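Local coordinates for protein SusD homolog (Bacteroides thetaiotaomicron VPI-5482, PDB 3IV0) that probably binds glycans at the outer membrane as a SusD-like protein, though its own ligand is not established, at residues Leu44-Thr56 / Lys63-Glu75. Numbering follows the deposited sequence.
Sequences LTYSGDMRCAPIT and KYVAYLANNDMGE
Tyr64 lays one face of its ring under Tyr46 OH, which lies 3.2 Å from Tyr64 CE1. The rings are nearly parallel (11°) but barely overlap. The hydroxyl's hydrogen bond goes to Asn281 ND2 instead. Val65 follows, its CG2 3.8 Å from CE of the selenomethionine Met50, and its CG1 meets Ile55. A bend at chi3 (75°) carries Met50 CE there. Leu68 pushes CD1 between Tyr46 and Met50, 3.7 Å from Tyr46 CD2. Its carbonyl O takes a nearly straight bond from Cys52 N (2.9 Å, 172°), and another from Asn71 N on the opposite face. Ala69 CB packs on Ala53 O. Asn71 OD1 accepts from both Arg51 NE (2.9 Å) and Arg51 NH2 (2.8 Å), in the guanidinium plane. CG and CE of selenomethionine Met73 lie over one face of the guanidinium, CE toward its rim. Replacing Arg51 with an alanine would probably leave Asn71 OD1 without both donors and Met73 without its flat partner. The contact ties the type II turn after helix 44-50 to the Schellman end of helix 63-69 within the SusD-family fold. Helix 429-436 flanks the turn; strand 300-302 packs on Met50, Ile55 and Val65 and pairs antiparallel with strand 55-57.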
# COMPACT_ATOMS: atom_id res chain seq x y z
N LEU A 44 1.27 7.81 -0.76
CA LEU A 44 1.68 6.41 -0.58
C LEU A 44 3.18 6.26 -0.51
O LEU A 44 3.68 5.52 0.37
CB LEU A 44 1.05 5.52 -1.65
CG LEU A 44 1.25 4.02 -1.49
CD1 LEU A 44 0.91 3.53 -0.08
CD2 LEU A 44 0.33 3.35 -2.51
N THR A 45 3.94 6.93 -1.36
CA THR A 45 5.36 6.69 -1.33
C THR A 45 6.03 7.43 -0.16
O THR A 45 6.95 6.88 0.46
CB THR A 45 6.02 6.98 -2.70
OG1 THR A 45 7.34 6.41 -2.71
CG2 THR A 45 6.18 8.43 -3.00
N TYR A 46 5.58 8.63 0.19
CA TYR A 46 6.17 9.32 1.33
C TYR A 46 5.91 8.51 2.58
O TYR A 46 6.81 8.34 3.42
CB TYR A 46 5.61 10.73 1.53
CG TYR A 46 6.18 11.84 0.69
CD1 TYR A 46 6.60 11.65 -0.60
CD2 TYR A 46 6.24 13.11 1.23
CE1 TYR A 46 7.05 12.73 -1.36
CE2 TYR A 46 6.71 14.16 0.53
CZ TYR A 46 7.11 13.96 -0.77
OH TYR A 46 7.53 15.10 -1.49
N SER A 47 4.66 8.09 2.75
CA SER A 47 4.24 7.44 3.99
C SER A 47 4.63 5.99 4.13
O SER A 47 4.79 5.48 5.26
CB SER A 47 2.71 7.55 4.16
OG SER A 47 2.01 6.72 3.23
N GLY A 48 4.78 5.29 3.02
CA GLY A 48 5.04 3.85 3.02
C GLY A 48 6.44 3.45 2.61
O GLY A 48 6.95 2.45 3.13
N ASP A 49 7.05 4.14 1.66
CA ASP A 49 8.42 3.79 1.25
C ASP A 49 9.49 4.59 2.02
O ASP A 49 10.50 4.03 2.43
CB ASP A 49 8.60 4.07 -0.22
CG ASP A 49 7.71 3.24 -1.07
OD1 ASP A 49 7.76 2.01 -0.93
OD2 ASP A 49 6.99 3.82 -1.92
N MSE A 50 9.30 5.88 2.17
CA MSE A 50 10.39 6.80 2.55
C MSE A 50 10.55 6.98 4.05
O MSE A 50 11.67 7.19 4.56
CB MSE A 50 10.15 8.14 1.86
CG MSE A 50 10.24 8.08 0.31
SE MSE A 50 9.80 9.74 -0.47
CE MSE A 50 11.42 10.72 -0.07
N ARG A 51 9.46 6.91 4.79
CA ARG A 51 9.48 7.23 6.20
C ARG A 51 10.26 6.19 6.97
O ARG A 51 10.02 4.98 6.84
CB ARG A 51 8.06 7.31 6.74
CG ARG A 51 8.00 7.89 8.11
CD ARG A 51 6.56 8.14 8.53
NE ARG A 51 6.47 8.68 9.88
CZ ARG A 51 5.34 8.95 10.48
NH1 ARG A 51 4.18 8.72 9.88
NH2 ARG A 51 5.33 9.41 11.70
N CYS A 52 11.24 6.64 7.77
CA CYS A 52 12.15 5.76 8.53
C CYS A 52 12.98 4.85 7.64
O CYS A 52 13.52 3.86 8.14
CB CYS A 52 11.41 4.95 9.61
SG CYS A 52 10.60 5.99 10.84
N ALA A 53 13.07 5.14 6.34
CA ALA A 53 13.91 4.39 5.43
C ALA A 53 15.35 4.96 5.47
O ALA A 53 15.52 6.18 5.64
CB ALA A 53 13.35 4.47 4.01
N PRO A 54 16.34 4.10 5.29
CA PRO A 54 17.76 4.52 5.28
C PRO A 54 18.14 5.12 3.92
O PRO A 54 18.92 4.55 3.15
CB PRO A 54 18.49 3.24 5.59
CG PRO A 54 17.67 2.19 4.99
CD PRO A 54 16.22 2.64 5.16
N ILE A 55 17.57 6.30 3.66
CA ILE A 55 17.71 6.99 2.40
C ILE A 55 18.34 8.36 2.60
O ILE A 55 18.21 8.98 3.66
CB ILE A 55 16.34 7.12 1.67
CG1 ILE A 55 15.31 7.89 2.48
CG2 ILE A 55 15.84 5.73 1.27
CD1 ILE A 55 13.99 8.12 1.68
N THR A 56 19.02 8.81 1.55
CA THR A 56 19.67 10.10 1.55
C THR A 56 19.43 10.81 0.23
O THR A 56 19.54 10.19 -0.81
CB THR A 56 21.20 9.94 1.74
OG1 THR A 56 21.46 9.20 2.94
CG2 THR A 56 21.87 11.28 1.81
N LYS A 63 14.50 18.82 1.31
CA LYS A 63 14.60 18.65 2.74
C LYS A 63 13.69 17.55 3.26
O LYS A 63 13.99 16.88 4.25
CB LYS A 63 14.27 19.96 3.43
CG LYS A 63 15.36 21.00 3.24
CD LYS A 63 14.98 22.30 3.92
CE LYS A 63 16.15 23.27 3.86
NZ LYS A 63 15.80 24.64 4.32
N TYR A 64 12.59 17.31 2.56
CA TYR A 64 11.60 16.31 2.98
C TYR A 64 12.17 14.90 3.02
O TYR A 64 11.71 14.09 3.83
CB TYR A 64 10.35 16.36 2.10
CG TYR A 64 10.56 16.04 0.65
CD1 TYR A 64 10.45 14.75 0.18
CD2 TYR A 64 10.82 17.05 -0.27
CE1 TYR A 64 10.62 14.45 -1.15
CE2 TYR A 64 11.00 16.76 -1.61
CZ TYR A 64 10.90 15.45 -2.05
OH TYR A 64 11.03 15.16 -3.37
N VAL A 65 13.21 14.61 2.23
CA VAL A 65 13.80 13.29 2.25
C VAL A 65 14.35 12.96 3.64
O VAL A 65 14.04 11.93 4.21
CB VAL A 65 14.89 13.11 1.19
CG1 VAL A 65 15.56 11.74 1.36
CG2 VAL A 65 14.26 13.28 -0.20
N ALA A 66 15.23 13.81 4.15
CA ALA A 66 15.76 13.63 5.51
C ALA A 66 14.67 13.68 6.56
O ALA A 66 14.71 12.92 7.51
CB ALA A 66 16.87 14.66 5.85
N TYR A 67 13.73 14.62 6.46
CA TYR A 67 12.67 14.65 7.44
C TYR A 67 11.94 13.30 7.51
O TYR A 67 11.69 12.76 8.61
CB TYR A 67 11.68 15.75 7.14
CG TYR A 67 12.23 17.16 7.20
CD1 TYR A 67 13.27 17.53 8.06
CD2 TYR A 67 11.66 18.15 6.43
CE1 TYR A 67 13.73 18.85 8.09
CE2 TYR A 67 12.10 19.44 6.47
CZ TYR A 67 13.13 19.79 7.29
OH TYR A 67 13.53 21.10 7.30
N LEU A 68 11.60 12.73 6.36
CA LEU A 68 10.95 11.42 6.36
C LEU A 68 11.84 10.35 6.94
O LEU A 68 11.42 9.58 7.81
CB LEU A 68 10.50 11.06 4.95
CG LEU A 68 9.30 11.88 4.50
CD1 LEU A 68 9.16 11.79 2.99
CD2 LEU A 68 8.01 11.44 5.21
N ALA A 69 13.09 10.33 6.49
CA ALA A 69 14.05 9.33 6.97
C ALA A 69 14.18 9.32 8.48
O ALA A 69 14.37 8.27 9.08
CB ALA A 69 15.44 9.59 6.35
N ASN A 70 14.11 10.51 9.05
CA ASN A 70 14.34 10.74 10.47
C ASN A 70 13.09 10.84 11.30
O ASN A 70 13.14 11.12 12.50
CB ASN A 70 15.15 12.02 10.66
CG ASN A 70 16.55 11.93 10.10
OD1 ASN A 70 17.14 10.85 10.05
ND2 ASN A 70 17.08 13.07 9.66
N ASN A 71 11.92 10.64 10.68
CA ASN A 71 10.66 10.79 11.38
C ASN A 71 10.49 12.18 12.02
O ASN A 71 9.79 12.32 13.02
CB ASN A 71 10.45 9.66 12.41
CG ASN A 71 9.01 9.54 12.86
OD1 ASN A 71 8.09 9.67 12.03
ND2 ASN A 71 8.78 9.35 14.15
N ASP A 72 11.06 13.20 11.35
CA ASP A 72 10.96 14.58 11.81
C ASP A 72 9.74 15.21 11.18
O ASP A 72 9.84 16.16 10.37
CB ASP A 72 12.24 15.34 11.40
CG ASP A 72 12.50 16.62 12.22
OD1 ASP A 72 11.63 17.17 12.95
OD2 ASP A 72 13.65 17.12 12.07
N MSE A 73 8.56 14.71 11.58
CA MSE A 73 7.36 15.05 10.86
C MSE A 73 6.92 16.45 11.22
O MSE A 73 6.23 17.13 10.43
CB MSE A 73 6.24 14.00 11.13
CG MSE A 73 6.65 12.60 10.94
SE MSE A 73 7.30 12.29 9.09
CE MSE A 73 5.56 12.17 8.25
N GLY A 74 7.30 16.94 12.39
CA GLY A 74 7.00 18.31 12.76
C GLY A 74 7.78 19.30 11.91
O GLY A 74 7.26 20.36 11.52
N GLU A 75 9.03 18.98 11.59
CA GLU A 75 9.83 19.88 10.75
C GLU A 75 9.33 19.78 9.31
O GLU A 75 9.36 20.75 8.57
CB GLU A 75 11.33 19.58 10.81
CG GLU A 75 11.99 19.72 12.16
CD GLU A 75 12.00 21.15 12.69
OE1 GLU A 75 11.50 22.09 12.01
OE2 GLU A 75 12.54 21.33 13.81